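Local coordinates for protein type II secretion ATPase XpsE (Xanthomonas campestris, PDB 2D28) that belongs to the GspE-like secretion ATPases of the type II secretion system, represented here by its N-terminal domain, which includes an MshEN-family domain, at residues Ile110-Asp115 / Gly135-Ile140; Arg18-Thr23 / Gly47-Arg52. The protein carries 1 engineered substitution. All coordinates share one frame; numbering follows the deposited sequence.

Overall arrangement
Two contacts that differ in chemistry come in series along the chain, their centres about 16 Å apart. Interaction 2 closes first in sequence: its segments, 18-23 and 47-52, are turns that lead into helices 22-27 and 51-62 within the helical first part of the chain, about 17 Å from the chain centre. Interaction 1 lies about 2 Å from that centre, where the loop after strand 105-110 meets the start of helix 137-147 beside the three-stranded sheet. Helix 51-62 ties the two together. Its first residue, Glu51, probably accepts a hydrogen bond from Ser138, and His54 bonds Asp112, so the helical part and the sheet-bearing part are joined where this helix begins.

Interaction 1: Ile110-Asp115 / Gly135-Ile140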
loop_
_atom_site.group_PDB
_atom_site.type_symbol
_atom_site.label_atom_id
_atom_site.label_comp_id
_atom_site.label_asym_id
_atom_site.label_seq_id
_atom_site.Cartn_x
_atom_site.Cartn_y
_atom_site.Cartn_z
ATOM N N ILE A 110 -2.300 3.868 0.828
ATOM C CA ILE A 110 -1.069 3.124 0.613
ATOM C C ILE A 110 -1.363 1.728 0.128
ATOM O O ILE A 110 -2.321 1.050 0.667
ATOM C CB ILE A 110 -0.218 3.163 1.955
ATOM C CG1 ILE A 110 1.107 2.468 1.821
ATOM C CG2 ILE A 110 -1.045 2.556 3.109
ATOM C CD1 ILE A 110 2.091 2.788 2.867
ATOM N N ALA A 111 -0.629 1.289 -0.895
ATOM C CA ALA A 111 -0.794 -0.080 -1.438
ATOM C C ALA A 111 -0.148 -1.171 -0.616
ATOM O O ALA A 111 -0.716 -2.307 -0.482
ATOM C CB ALA A 111 -0.364 -0.185 -2.934
ATOM N N ASP A 112 1.025 -0.826 -0.070
ATOM C CA ASP A 112 1.899 -1.754 0.613
ATOM C C ASP A 112 2.197 -1.295 2.039
ATOM O O ASP A 112 3.313 -0.935 2.371
ATOM C CB ASP A 112 3.176 -1.980 -0.173
ATOM C CG ASP A 112 2.934 -2.517 -1.579
ATOM O OD1 ASP A 112 2.012 -3.361 -1.807
ATOM O OD2 ASP A 112 3.655 -2.157 -2.520
ATOM N N PRO A 113 1.218 -1.390 2.914
ATOM C CA PRO A 113 1.376 -0.900 4.306
ATOM C C PRO A 113 2.282 -1.687 5.226
ATOM O O PRO A 113 2.533 -1.204 6.332
ATOM C CB PRO A 113 -0.056 -0.870 4.809
ATOM C CG PRO A 113 -0.704 -1.975 4.075
ATOM C CD PRO A 113 -0.140 -1.901 2.679
ATOM N N TYR A 114 2.762 -2.831 4.777
ATOM C CA TYR A 114 3.795 -3.613 5.435
ATOM C C TYR A 114 5.227 -3.085 5.160
ATOM O O TYR A 114 6.162 -3.620 5.724
ATOM C CB TYR A 114 3.729 -5.062 4.953
ATOM C CG TYR A 114 3.853 -5.237 3.486
ATOM C CD1 TYR A 114 5.082 -5.324 2.867
ATOM C CD2 TYR A 114 2.690 -5.276 2.682
ATOM C CE1 TYR A 114 5.159 -5.480 1.475
ATOM C CE2 TYR A 114 2.745 -5.400 1.351
ATOM C CZ TYR A 114 3.958 -5.479 0.738
ATOM O OH TYR A 114 3.971 -5.560 -0.624
ATOM N N ASP A 115 5.382 -2.081 4.278
ATOM C CA ASP A 115 6.703 -1.648 3.830
ATOM C C ASP A 115 7.170 -0.492 4.728
ATOM O O ASP A 115 6.874 0.672 4.474
ATOM C CB ASP A 115 6.647 -1.260 2.341
ATOM C CG ASP A 115 8.003 -0.952 1.775
ATOM O OD1 ASP A 115 8.947 -0.678 2.578
ATOM O OD2 ASP A 115 8.127 -0.918 0.545
ATOM N N GLY A 135 -5.394 0.889 0.073
ATOM C CA GLY A 135 -6.097 0.987 -1.207
ATOM C C GLY A 135 -5.502 0.037 -2.236
ATOM O O GLY A 135 -4.355 -0.438 -2.148
ATOM N N LEU A 136 -6.347 -0.337 -3.186
ATOM C CA LEU A 136 -5.967 -1.198 -4.265
ATOM C C LEU A 136 -4.937 -0.353 -5.126
ATOM O O LEU A 136 -5.061 0.891 -5.319
ATOM C CB LEU A 136 -7.178 -1.644 -5.121
ATOM C CG LEU A 136 -7.964 -2.907 -4.696
ATOM C CD1 LEU A 136 -8.740 -2.663 -3.404
ATOM C CD2 LEU A 136 -8.936 -3.230 -5.867
ATOM N N ARG A 137 -3.873 -1.041 -5.455
ATOM C CA ARG A 137 -2.730 -0.468 -6.112
ATOM C C ARG A 137 -3.136 0.417 -7.299
ATOM O O ARG A 137 -2.663 1.550 -7.437
ATOM C CB ARG A 137 -1.790 -1.576 -6.572
ATOM C CG ARG A 137 -0.362 -1.058 -7.047
ATOM C CD ARG A 137 0.600 -2.201 -7.460
ATOM N NE ARG A 137 0.608 -3.152 -6.355
ATOM C CZ ARG A 137 1.288 -2.989 -5.235
ATOM N NH1 ARG A 137 1.064 -3.828 -4.264
ATOM N NH2 ARG A 137 2.207 -2.017 -5.109
ATOM N N SER A 138 -3.972 -0.105 -8.185
ATOM C CA SER A 138 -4.257 0.614 -9.419
ATOM C C SER A 138 -5.157 1.768 -9.143
ATOM O O SER A 138 -5.194 2.759 -9.921
ATOM C CB SER A 138 -4.947 -0.342 -10.418
ATOM O OG SER A 138 -3.946 -1.293 -10.782
ATOM N N GLU A 139 -5.988 1.656 -8.097
ATOM C CA GLU A 139 -6.842 2.775 -7.714
ATOM C C GLU A 139 -6.029 3.966 -7.208
ATOM O O GLU A 139 -6.364 5.122 -7.476
ATOM C CB GLU A 139 -7.874 2.351 -6.663
ATOM C CG GLU A 139 -8.858 1.347 -7.242
ATOM C CD GLU A 139 -9.912 0.871 -6.245
ATOM O OE1 GLU A 139 -10.106 1.504 -5.220
ATOM O OE2 GLU A 139 -10.530 -0.142 -6.570
ATOM N N ILE A 140 -5.016 3.679 -6.405
ATOM C CA ILE A 140 -4.049 4.689 -5.955
ATOM C C ILE A 140 -3.323 5.290 -7.168
ATOM O O ILE A 140 -3.199 6.523 -7.274
ATOM C CB ILE A 140 -3.040 4.067 -4.963
ATOM C CG1 ILE A 140 -3.764 3.644 -3.702
ATOM C CG2 ILE A 140 -1.914 5.053 -4.647
ATOM C CD1 ILE A 140 -2.930 2.938 -2.699
HETATM O O HOH W 1 -3.042 -2.841 -1.795
#
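Arg137 and Asp112 form a two-pronged salt bridge, each terminal guanidinium nitrogen taking one carboxylate oxygen, NH1 of Arg137 reaching Asp112 OD1 at 2.7 Å and NH2 reaching Asp112 OD2 at 3.0 Å. Both bonds are nearly straight, and both oxygens are met on their syn sides. They lie close to the guanidinium plane, yet the two flat groups are twisted 33° apart, so the salt bridge is bidentate without being coplanar. The long side chain gets there with CG turned away from the backbone N (chi1 -168°) and a bend at chi3, which brings its end back across Ala111. The methyl CB of Ala111 then lies over one face of the guanidinium, toward its rim, 3.8 Å from Arg137 NH2. His54 of helix 51-62 also bonds Asp112 OD1, giving this oxygen a second partner and linking the ion pair to that helix.

The backbones are joined as well. Gly135 N donates to Ile110 O at 3.1 Å, approaching from above the carbonyl plane, and a water bridges Ala111 O and Gly135 O by donating to both. These bonds come where parallel neighbours 105-110 and 130-134 end together in the mixed sheet, the two strands of a beta-alpha-beta crossover made through helix 116-126. One strand runs on into a type I turn, Asp112 to Asp115, whose last residue is the N-cap of helix 116-126; after the other strand, Leu136 is the N-cap of helix 137-147.

Ile140 adds apolar packing: its CD1 is directed at the chain between Ile110 and Ala111, lying 3.4 Å from Ala111 N and 4.0 Å from Ala111 CB. The same side chain also touches Trp109 of strand 105-110, while Pro113 packs against Cys58 and Leu62 of helix 51-62.

Interaction 2: Arg18-Thr23 / Gly47-Arg52; sequences RRLKDT and GLVSER
Leu20 meets Val49 through single methyl groups, CD1 of the leucine lying 3.8 Å from CG2 of the valine, with the two side chains crossing at a slant. The same leucine methyl sits 3.9 Å from Leu48 O and more loosely beside Leu48 CB. With CG anti to the backbone nitrogen (chi1 171°), Leu20 brings its end closer to the 47-52 segment than its first bond would suggest.

No direct hydrogen bond joins the segments; two waters span them instead. One donates to Arg19 O at 2.8 Å and accepts from Ser50 N, while the other donates to Leu48 O at 2.6 Å and accepts a longer bond from Lys21 N.

Each segment begins with a Schellman motif that ends a helix, at Arg18 and at Gly47, and soon starts another, with Lys21 and Ser50 as N-caps. Ser50 OG caps Asp53 N. Around these paired helix-to-helix turns, Leu14 of helix 6-16 and Leu43 of helix 39-45 touch both Leu20 and Val49, while Arg19 turns to helix 51-62, where it bonds Thr57 and forms a salt bridge with Glu60.

The chemistry implies a division of labour: apolar side chains make the direct contact between the turns, and water satisfies backbone groups that stand too far apart to bond directly.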
loop_
_atom_site.group_PDB
_atom_site.type_symbol
_atom_site.label_atom_id
_atom_site.label_comp_id
_atom_site.label_asym_id
_atom_site.label_seq_id
_atom_site.Cartn_x
_atom_site.Cartn_y
_atom_site.Cartn_z
ATOM N N ARG A 18 -7.331 -18.857 1.189
ATOM C CA ARG A 18 -7.340 -19.377 -0.148
ATOM C C ARG A 18 -7.362 -18.323 -1.246
ATOM O O ARG A 18 -7.939 -18.503 -2.328
ATOM C CB ARG A 18 -8.504 -20.327 -0.288
ATOM C CG ARG A 18 -8.359 -21.470 0.723
ATOM C CD ARG A 18 -9.669 -22.084 1.005
ATOM N NE ARG A 18 -10.150 -22.692 -0.217
ATOM C CZ ARG A 18 -11.424 -22.701 -0.627
ATOM N NH1 ARG A 18 -12.411 -22.154 0.103
ATOM N NH2 ARG A 18 -11.714 -23.296 -1.780
ATOM N N ARG A 19 -6.690 -17.220 -0.980
ATOM C CA ARG A 19 -6.488 -16.150 -1.971
ATOM C C ARG A 19 -5.188 -16.327 -2.736
ATOM O O ARG A 19 -4.808 -15.470 -3.550
ATOM C CB ARG A 19 -6.456 -14.813 -1.233
ATOM C CG ARG A 19 -7.720 -14.504 -0.426
ATOM C CD ARG A 19 -7.622 -13.297 0.518
ATOM N NE ARG A 19 -8.801 -13.186 1.373
ATOM C CZ ARG A 19 -8.841 -12.506 2.529
ATOM N NH1 ARG A 19 -7.787 -11.945 3.028
ATOM N NH2 ARG A 19 -9.924 -12.452 3.222
ATOM N N LEU A 20 -4.470 -17.405 -2.386
ATOM C CA LEU A 20 -3.168 -17.754 -2.957
ATOM C C LEU A 20 -3.034 -19.288 -2.863
ATOM O O LEU A 20 -3.294 -19.861 -1.796
ATOM C CB LEU A 20 -2.036 -17.117 -2.148
ATOM C CG LEU A 20 -0.572 -17.551 -2.485
ATOM C CD1 LEU A 20 -0.197 -17.082 -3.849
ATOM C CD2 LEU A 20 0.410 -16.973 -1.479
ATOM N N LYS A 21 -2.608 -19.926 -3.945
ATOM C CA LYS A 21 -2.385 -21.377 -3.970
ATOM C C LYS A 21 -0.987 -21.696 -3.576
ATOM O O LYS A 21 -0.031 -20.998 -3.977
ATOM C CB LYS A 21 -2.542 -21.948 -5.397
ATOM C CG LYS A 21 -3.782 -21.562 -6.128
ATOM C CD LYS A 21 -3.920 -22.477 -7.360
ATOM C CE LYS A 21 -4.571 -21.801 -8.548
ATOM N NZ LYS A 21 -3.867 -22.165 -9.829
ATOM N N ASP A 22 -0.827 -22.804 -2.857
ATOM C CA ASP A 22 0.462 -23.127 -2.316
ATOM C C ASP A 22 1.424 -23.486 -3.434
ATOM O O ASP A 22 2.629 -23.235 -3.305
ATOM C CB ASP A 22 0.370 -24.219 -1.244
ATOM C CG ASP A 22 0.172 -25.592 -1.806
ATOM O OD1 ASP A 22 -0.739 -25.799 -2.658
ATOM O OD2 ASP A 22 0.911 -26.537 -1.409
ATOM N N THR A 23 0.895 -24.015 -4.543
ATOM C CA THR A 23 1.742 -24.312 -5.714
ATOM C C THR A 23 2.286 -23.055 -6.327
ATOM O O THR A 23 3.458 -22.969 -6.645
ATOM C CB THR A 23 1.005 -25.155 -6.780
ATOM O OG1 THR A 23 -0.250 -24.546 -7.128
ATOM C CG2 THR A 23 0.652 -26.509 -6.220
ATOM N N GLY A 47 0.786 -12.438 -11.498
ATOM C CA GLY A 47 -0.654 -12.628 -11.588
ATOM C C GLY A 47 -1.265 -13.632 -10.585
ATOM O O GLY A 47 -2.388 -14.152 -10.785
ATOM N N LEU A 48 -0.575 -13.891 -9.493
ATOM C CA LEU A 48 -1.008 -14.950 -8.599
ATOM C C LEU A 48 -1.822 -14.492 -7.402
ATOM O O LEU A 48 -2.333 -15.352 -6.648
ATOM C CB LEU A 48 0.206 -15.756 -8.109
ATOM C CG LEU A 48 1.204 -16.188 -9.216
ATOM C CD1 LEU A 48 2.429 -16.863 -8.584
ATOM C CD2 LEU A 48 0.592 -17.068 -10.282
ATOM N N VAL A 49 -1.798 -13.192 -7.110
ATOM C CA VAL A 49 -2.630 -12.617 -6.030
ATOM C C VAL A 49 -3.258 -11.392 -6.642
ATOM O O VAL A 49 -2.577 -10.542 -7.190
ATOM C CB VAL A 49 -1.780 -12.240 -4.776
ATOM C CG1 VAL A 49 -2.552 -11.436 -3.738
ATOM C CG2 VAL A 49 -1.260 -13.491 -4.186
ATOM N N SER A 50 -4.572 -11.299 -6.602
ATOM C CA SER A 50 -5.247 -10.088 -7.094
ATOM C C SER A 50 -4.956 -8.852 -6.238
ATOM O O SER A 50 -4.663 -8.968 -5.032
ATOM C CB SER A 50 -6.775 -10.291 -7.173
ATOM O OG SER A 50 -7.393 -10.259 -5.877
ATOM N N GLU A 51 -5.043 -7.673 -6.869
ATOM C CA GLU A 51 -4.909 -6.430 -6.120
ATOM C C GLU A 51 -5.886 -6.327 -4.997
ATOM O O GLU A 51 -5.534 -5.903 -3.893
ATOM C CB GLU A 51 -5.101 -5.227 -7.040
ATOM C CG GLU A 51 -3.923 -5.018 -7.965
ATOM C CD GLU A 51 -3.958 -3.627 -8.653
ATOM O OE1 GLU A 51 -4.876 -2.809 -8.350
ATOM O OE2 GLU A 51 -3.035 -3.359 -9.484
ATOM N N ARG A 52 -7.136 -6.757 -5.227
ATOM C CA ARG A 52 -8.107 -6.761 -4.172
ATOM C C ARG A 52 -7.738 -7.625 -2.959
ATOM O O ARG A 52 -7.845 -7.171 -1.811
ATOM C CB ARG A 52 -9.502 -7.122 -4.690
ATOM C CG ARG A 52 -10.536 -7.089 -3.578
ATOM C CD ARG A 52 -12.010 -7.081 -4.066
ATOM N NE ARG A 52 -12.216 -5.834 -4.754
ATOM C CZ ARG A 52 -12.462 -4.671 -4.137
ATOM N NH1 ARG A 52 -12.577 -3.597 -4.860
ATOM N NH2 ARG A 52 -12.567 -4.569 -2.836
HETATM O O HOH W 2 -5.820 -13.455 -5.151
HETATM O O HOH W 3 -2.424 -17.938 -6.502
#